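Local atomic coordinates of gingipain R2 Pro-Domain (Porphyromonas gingivalis, PDB entry 4IEF), a protein that probably keeps the arginine-specific cysteine protease gingipain R2 latent, acting as its N-terminal prodomain until it is cleaved away during maturation. Residues S59-I65 with I98-G103; K89-D95 with K161-T167. All blocks are in the same frame, centred on the assembly; numbering follows the deposited sequence.

Interaction 1 (S59-I65 with I98-G103)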
loop_
_atom_site.group_PDB
_atom_site.type_symbol
_atom_site.label_atom_id
_atom_site.label_comp_id
_atom_site.label_asym_id
_atom_site.label_seq_id
_atom_site.Cartn_x
_atom_site.Cartn_y
_atom_site.Cartn_z
ATOM N N SER A 59 11.458 -10.659 17.600
ATOM C CA SER A 59 11.987 -10.962 18.931
ATOM C C SER A 59 12.407 -9.687 19.658
ATOM O O SER A 59 13.032 -8.805 19.061
ATOM C CB SER A 59 13.176 -11.909 18.836
ATOM O OG SER A 59 12.867 -13.054 18.061
ATOM N N GLU A 60 12.031 -9.595 20.941
ATOM C CA GLU A 60 12.332 -8.492 21.852
ATOM C C GLU A 60 13.848 -8.311 21.970
ATOM O O GLU A 60 14.581 -9.303 21.976
ATOM C CB GLU A 60 11.711 -8.809 23.228
ATOM C CG GLU A 60 11.826 -7.723 24.287
ATOM C CD GLU A 60 11.469 -8.142 25.703
ATOM O OE1 GLU A 60 10.842 -9.212 25.880
ATOM O OE2 GLU A 60 11.803 -7.384 26.641
ATOM N N LYS A 61 14.307 -7.047 22.058
ATOM C CA LYS A 61 15.717 -6.682 22.174
ATOM C C LYS A 61 16.392 -7.428 23.337
ATOM O O LYS A 61 15.880 -7.426 24.461
ATOM C CB LYS A 61 15.854 -5.160 22.352
ATOM C CG LYS A 61 17.267 -4.632 22.134
ATOM C CD LYS A 61 17.366 -3.165 22.522
ATOM C CE LYS A 61 18.785 -2.666 22.503
ATOM N NZ LYS A 61 19.560 -3.220 23.638
ATOM N N GLY A 62 17.502 -8.096 23.034
ATOM C CA GLY A 62 18.281 -8.848 24.013
ATOM C C GLY A 62 17.884 -10.300 24.185
ATOM O O GLY A 62 18.564 -11.035 24.914
ATOM N N THR A 63 16.762 -10.716 23.557
ATOM C CA THR A 63 16.259 -12.098 23.594
ATOM C C THR A 63 16.710 -12.809 22.298
ATOM O O THR A 63 16.990 -12.118 21.310
ATOM C CB THR A 63 14.725 -12.154 23.795
ATOM O OG1 THR A 63 14.046 -11.778 22.596
ATOM C CG2 THR A 63 14.238 -11.349 25.008
ATOM N N PRO A 64 16.765 -14.161 22.242
ATOM C CA PRO A 64 17.271 -14.815 21.019
ATOM C C PRO A 64 16.486 -14.488 19.745
ATOM O O PRO A 64 15.264 -14.388 19.800
ATOM C CB PRO A 64 17.181 -16.310 21.351
ATOM C CG PRO A 64 17.211 -16.374 22.842
ATOM C CD PRO A 64 16.488 -15.152 23.307
ATOM N N ILE A 65 17.202 -14.297 18.606
ATOM C CA ILE A 65 16.580 -14.056 17.292
ATOM C C ILE A 65 15.963 -15.378 16.874
ATOM O O ILE A 65 16.676 -16.323 16.540
ATOM C CB ILE A 65 17.550 -13.489 16.216
ATOM C CG1 ILE A 65 18.075 -12.095 16.624
ATOM C CG2 ILE A 65 16.876 -13.451 14.809
ATOM C CD1 ILE A 65 19.276 -11.596 15.846
ATOM N N ILE A 98 22.803 -18.683 19.647
ATOM C CA ILE A 98 21.871 -17.878 18.851
ATOM C C ILE A 98 22.091 -16.420 19.224
ATOM O O ILE A 98 22.165 -16.094 20.414
ATOM C CB ILE A 98 20.390 -18.328 19.028
ATOM C CG1 ILE A 98 20.152 -19.760 18.472
ATOM C CG2 ILE A 98 19.371 -17.313 18.449
ATOM C CD1 ILE A 98 20.297 -19.986 16.927
ATOM N N ALA A 99 22.216 -15.550 18.199
ATOM C CA ALA A 99 22.436 -14.115 18.355
ATOM C C ALA A 99 21.253 -13.421 19.048
ATOM O O ALA A 99 20.102 -13.791 18.801
ATOM C CB ALA A 99 22.685 -13.483 16.997
ATOM N N PRO A 100 21.513 -12.408 19.912
ATOM C CA PRO A 100 20.402 -11.708 20.568
ATOM C C PRO A 100 19.786 -10.662 19.639
ATOM O O PRO A 100 20.475 -10.090 18.790
ATOM C CB PRO A 100 21.067 -11.076 21.789
ATOM C CG PRO A 100 22.467 -10.834 21.361
ATOM C CD PRO A 100 22.817 -11.835 20.304
ATOM N N SER A 101 18.483 -10.420 19.789
ATOM C CA SER A 101 17.791 -9.454 18.945
ATOM C C SER A 101 18.209 -8.020 19.249
ATOM O O SER A 101 18.441 -7.666 20.404
ATOM C CB SER A 101 16.284 -9.597 19.086
ATOM O OG SER A 101 15.606 -8.724 18.199
ATOM N N LYS A 102 18.320 -7.212 18.191
ATOM C CA LYS A 102 18.629 -5.785 18.270
ATOM C C LYS A 102 17.330 -4.995 18.496
ATOM O O LYS A 102 17.371 -3.792 18.765
ATOM C CB LYS A 102 19.323 -5.310 16.981
ATOM C CG LYS A 102 20.747 -5.805 16.815
ATOM C CD LYS A 102 21.385 -5.179 15.586
ATOM C CE LYS A 102 22.735 -5.784 15.309
ATOM N NZ LYS A 102 23.423 -5.113 14.175
ATOM N N GLY A 103 16.202 -5.695 18.386
ATOM C CA GLY A 103 14.870 -5.126 18.543
ATOM C C GLY A 103 14.478 -4.307 17.335
ATOM O O GLY A 103 15.042 -4.483 16.247
#
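Ile98 opens the contact with its CG2 methyl, which lies 3.8 Å from Pro64 CB and also packs against the carbonyl oxygen of Ile65. At Ala99 the backbone takes over: Ile65 N donates to Ala99 O at 3.0 Å, while the methyl of Ala99 meets the CD1 end of Ile65. Pro100 is bridged to Pro64, their CA atoms 4.4 Å apart, and its CA-H leans on Thr63 O.

Ser101 is gripped through three of its atoms. Ser101 N donates to Thr63 O at 2.7 Å. Ser101 O receives Gly62 N in a nearly straight bond of 2.8 Å. The hydroxyl, Ser101 OG, donates to Ser59 O at 2.7 Å. With OG swung opposite the backbone N (chi1 -176°), it approaches that carbonyl from above, 46° out of its plane. The same OG accepts from Gly103 N, which closes an ST turn. Lys102 offers its carbonyl to the aliphatic chain of Lys61, Lys61 CG to Lys102 O 3.5 Å, and Gly103 CA rests against Lys61 CB. Glu60 to Thr63 forms a type II turn, in which Glu60 O accepts from both Thr63 N and Thr63 OG1, with Gly62 at positive phi.

Both segments are interstrand loops. Ile65, Ile98 and Ala99 pack on strand 45-51, Ile98 and Ala99 also reach strand 36-42, and the loop carrying Tyr118 and Tyr122 flanks the two prolines.

Interaction 2 (K89-D95 with K161-T167)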
loop_
_atom_site.group_PDB
_atom_site.type_symbol
_atom_site.label_atom_id
_atom_site.label_comp_id
_atom_site.label_asym_id
_atom_site.label_seq_id
_atom_site.Cartn_x
_atom_site.Cartn_y
_atom_site.Cartn_z
ATOM N N LYS A 89 6.762 -31.743 14.833
ATOM C CA LYS A 89 7.955 -32.567 14.644
ATOM C C LYS A 89 9.178 -31.662 14.737
ATOM O O LYS A 89 9.221 -30.629 14.062
ATOM C CB LYS A 89 7.870 -33.265 13.268
ATOM C CG LYS A 89 9.001 -34.230 12.930
ATOM C CD LYS A 89 9.006 -34.579 11.434
ATOM C CE LYS A 89 7.922 -35.552 11.014
ATOM N NZ LYS A 89 7.765 -35.597 9.537
ATOM N N PHE A 90 10.159 -32.017 15.581
ATOM C CA PHE A 90 11.359 -31.191 15.692
ATOM C C PHE A 90 12.645 -32.024 15.754
ATOM O O PHE A 90 12.621 -33.212 16.085
ATOM C CB PHE A 90 11.283 -30.217 16.895
ATOM C CG PHE A 90 11.476 -30.796 18.280
ATOM C CD1 PHE A 90 12.752 -30.983 18.804
ATOM C CD2 PHE A 90 10.384 -31.086 19.087
ATOM C CE1 PHE A 90 12.928 -31.516 20.079
ATOM C CE2 PHE A 90 10.563 -31.584 20.375
ATOM C CZ PHE A 90 11.834 -31.802 20.861
ATOM N N ILE A 91 13.768 -31.361 15.444
ATOM C CA ILE A 91 15.127 -31.892 15.521
ATOM C C ILE A 91 15.912 -30.961 16.452
ATOM O O ILE A 91 15.590 -29.770 16.548
ATOM C CB ILE A 91 15.815 -32.089 14.133
ATOM C CG1 ILE A 91 15.752 -30.816 13.255
ATOM C CG2 ILE A 91 15.232 -33.302 13.404
ATOM C CD1 ILE A 91 16.899 -30.679 12.227
ATOM N N GLU A 92 16.897 -31.503 17.166
ATOM C CA GLU A 92 17.683 -30.713 18.104
ATOM C C GLU A 92 19.083 -30.438 17.586
ATOM O O GLU A 92 19.742 -31.328 17.043
ATOM C CB GLU A 92 17.760 -31.398 19.473
ATOM C CG GLU A 92 16.595 -31.050 20.381
ATOM C CD GLU A 92 16.780 -31.297 21.867
ATOM O OE1 GLU A 92 17.848 -31.808 22.273
ATOM O OE2 GLU A 92 15.843 -30.970 22.631
ATOM N N LYS A 93 19.525 -29.185 17.762
ATOM C CA LYS A 93 20.854 -28.694 17.424
ATOM C C LYS A 93 21.523 -28.281 18.743
ATOM O O LYS A 93 21.027 -27.376 19.426
ATOM C CB LYS A 93 20.754 -27.536 16.419
ATOM C CG LYS A 93 21.812 -27.580 15.329
ATOM C CD LYS A 93 21.849 -26.280 14.532
ATOM C CE LYS A 93 23.040 -26.215 13.604
ATOM N NZ LYS A 93 23.300 -24.829 13.133
ATOM N N LYS A 94 22.588 -28.998 19.145
ATOM C CA LYS A 94 23.262 -28.749 20.421
ATOM C C LYS A 94 24.491 -27.845 20.277
ATOM O O LYS A 94 25.083 -27.762 19.199
ATOM C CB LYS A 94 23.639 -30.067 21.108
ATOM C CG LYS A 94 22.442 -30.754 21.750
ATOM C CD LYS A 94 22.857 -31.923 22.618
ATOM C CE LYS A 94 21.651 -32.621 23.199
ATOM N NZ LYS A 94 21.996 -33.962 23.743
ATOM N N ASP A 95 24.847 -27.162 21.393
ATOM C CA ASP A 95 25.962 -26.216 21.561
ATOM C C ASP A 95 25.911 -25.114 20.483
ATOM O O ASP A 95 26.906 -24.807 19.821
ATOM C CB ASP A 95 27.325 -26.938 21.589
ATOM C CG ASP A 95 28.447 -26.129 22.220
ATOM O OD1 ASP A 95 28.238 -25.580 23.331
ATOM O OD2 ASP A 95 29.540 -26.064 21.617
ATOM N N LYS A 161 22.169 -24.084 25.586
ATOM C CA LYS A 161 22.644 -23.817 24.209
ATOM C C LYS A 161 22.013 -24.823 23.220
ATOM O O LYS A 161 22.639 -25.217 22.229
ATOM C CB LYS A 161 24.194 -23.833 24.121
ATOM C CG LYS A 161 24.860 -22.636 24.810
ATOM C CD LYS A 161 26.381 -22.627 24.676
ATOM C CE LYS A 161 26.866 -22.033 23.371
ATOM N NZ LYS A 161 28.310 -21.688 23.426
ATOM N N THR A 162 20.761 -25.225 23.499
ATOM C CA THR A 162 20.031 -26.180 22.679
ATOM C C THR A 162 18.965 -25.456 21.853
ATOM O O THR A 162 18.134 -24.706 22.385
ATOM C CB THR A 162 19.444 -27.304 23.551
ATOM O OG1 THR A 162 20.513 -27.946 24.261
ATOM C CG2 THR A 162 18.689 -28.342 22.738
ATOM N N LEU A 163 19.010 -25.696 20.537
ATOM C CA LEU A 163 18.046 -25.155 19.602
ATOM C C LEU A 163 17.171 -26.277 19.057
ATOM O O LEU A 163 17.683 -27.286 18.570
ATOM C CB LEU A 163 18.740 -24.401 18.453
ATOM C CG LEU A 163 17.821 -23.807 17.365
ATOM C CD1 LEU A 163 17.197 -22.479 17.809
ATOM C CD2 LEU A 163 18.572 -23.623 16.072
ATOM N N ARG A 164 15.853 -26.087 19.147
ATOM C CA ARG A 164 14.850 -27.006 18.618
ATOM C C ARG A 164 14.328 -26.442 17.298
ATOM O O ARG A 164 13.832 -25.314 17.264
ATOM C CB ARG A 164 13.715 -27.228 19.629
ATOM C CG ARG A 164 14.128 -28.102 20.796
ATOM C CD ARG A 164 13.017 -28.238 21.814
ATOM N NE ARG A 164 13.425 -29.081 22.939
ATOM C CZ ARG A 164 12.680 -29.307 24.017
ATOM N NH1 ARG A 164 11.478 -28.752 24.131
ATOM N NH2 ARG A 164 13.129 -30.087 24.990
ATOM N N ILE A 165 14.517 -27.199 16.210
ATOM C CA ILE A 165 14.089 -26.817 14.867
ATOM C C ILE A 165 12.838 -27.612 14.517
ATOM O O ILE A 165 12.927 -28.812 14.270
ATOM C CB ILE A 165 15.227 -27.012 13.815
ATOM C CG1 ILE A 165 16.476 -26.162 14.165
ATOM C CG2 ILE A 165 14.720 -26.706 12.387
ATOM C CD1 ILE A 165 17.817 -26.742 13.707
ATOM N N TYR A 166 11.678 -26.944 14.495
ATOM C CA TYR A 166 10.415 -27.590 14.149
ATOM C C TYR A 166 10.288 -27.646 12.630
ATOM O O TYR A 166 10.087 -26.626 11.974
ATOM C CB TYR A 166 9.220 -26.891 14.818
ATOM C CG TYR A 166 9.108 -27.191 16.296
ATOM C CD1 TYR A 166 9.885 -26.508 17.229
ATOM C CD2 TYR A 166 8.236 -28.169 16.765
ATOM C CE1 TYR A 166 9.808 -26.799 18.590
ATOM C CE2 TYR A 166 8.145 -28.463 18.126
ATOM C CZ TYR A 166 8.933 -27.774 19.035
ATOM O OH TYR A 166 8.858 -28.065 20.378
ATOM N N THR A 167 10.484 -28.846 12.073
ATOM C CA THR A 167 10.445 -29.088 10.629
ATOM C C THR A 167 9.003 -29.055 10.121
ATOM O O THR A 167 8.787 -28.693 8.965
ATOM C CB THR A 167 11.145 -30.398 10.271
ATOM O OG1 THR A 167 10.537 -31.471 10.991
ATOM C CG2 THR A 167 12.642 -30.350 10.548
#
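Arg164 CD makes a CH-pi contact over one face of the Phe90 ring, 4.0 Å from its centroid. In turn Phe90 CZ lies over one face of the guanidinium near its rim, the two planes 25° apart. Beside them, Arg164 NE donates to Glu92 OE2 at 3.1 Å in a salt bridge. The carboxylate uses its anti lone pair and lies nearly coplanar with the guanidinium, which probably limits rotation of the guanidinium.

Phe90 also lies side by side with Tyr166, both pointing the same way. Its CB stands over the centre of the tyrosine ring, 3.6 Å from the centroid, while the two rings are oblique, their planes inclined at 48°. A chi1 of 75° places the phenyl group between backbone N and carbonyl carbon, which lets it lie beside Tyr166 and still reach Arg164. The face opposite Phe90, Glu92, Arg164 and Tyr166 carries Ile91, whose CG1 is 3.9 Å from Ile165 CB, and Lys93, whose aliphatic chain meets Ile165 CD1.

These side chains are set by the backbone register. Ile91 and Ile165 exchange two bonds, with Ile165 N to Ile91 O at 2.8 Å, and Lys93 and Leu163 exchange two more. Farther out, Arg164 makes a cation-pi contact with Phe127 and Lys93 with Phe37; Tyr166 packs on Pro153 and Gln155 of strand 144-157.

The arrangement is a twisted antiparallel strand pair, 4.5 Å between axes, with non-hydrogen-bonded pairs Phe90–Tyr166 and Glu92–Arg164 alternating with hydrogen-bonded ones. It belongs to the large antiparallel sheet of this prodomain, and a G1 bulge at Lys161–Thr162 opposite Asn157 begins strand 162-176.

Overall arrangement
The centres of interactions 1 and 2 lie about 18 Å apart, yet the two contacts touch: Ile98 CG1 is 4.1 Å from Leu163 CD1, an apolar junction between the loop pair and the sheet. Their segments alternate along the chain, and the short loop after Lys93 carries the chain from interaction 2 into interaction 1. Two further residues tie them together. Phe37 meets both Ile98 and Lys93, and Tyr156 of strand 144-157 contacts Leu163 while its hydroxyl forms a weak hydrogen bond with Ile98 N. Interaction 1 therefore meets the sheet through Ile98, on the face carrying Leu163, whereas the Phe90, Glu92 and Arg164 cluster occupies the opposite face.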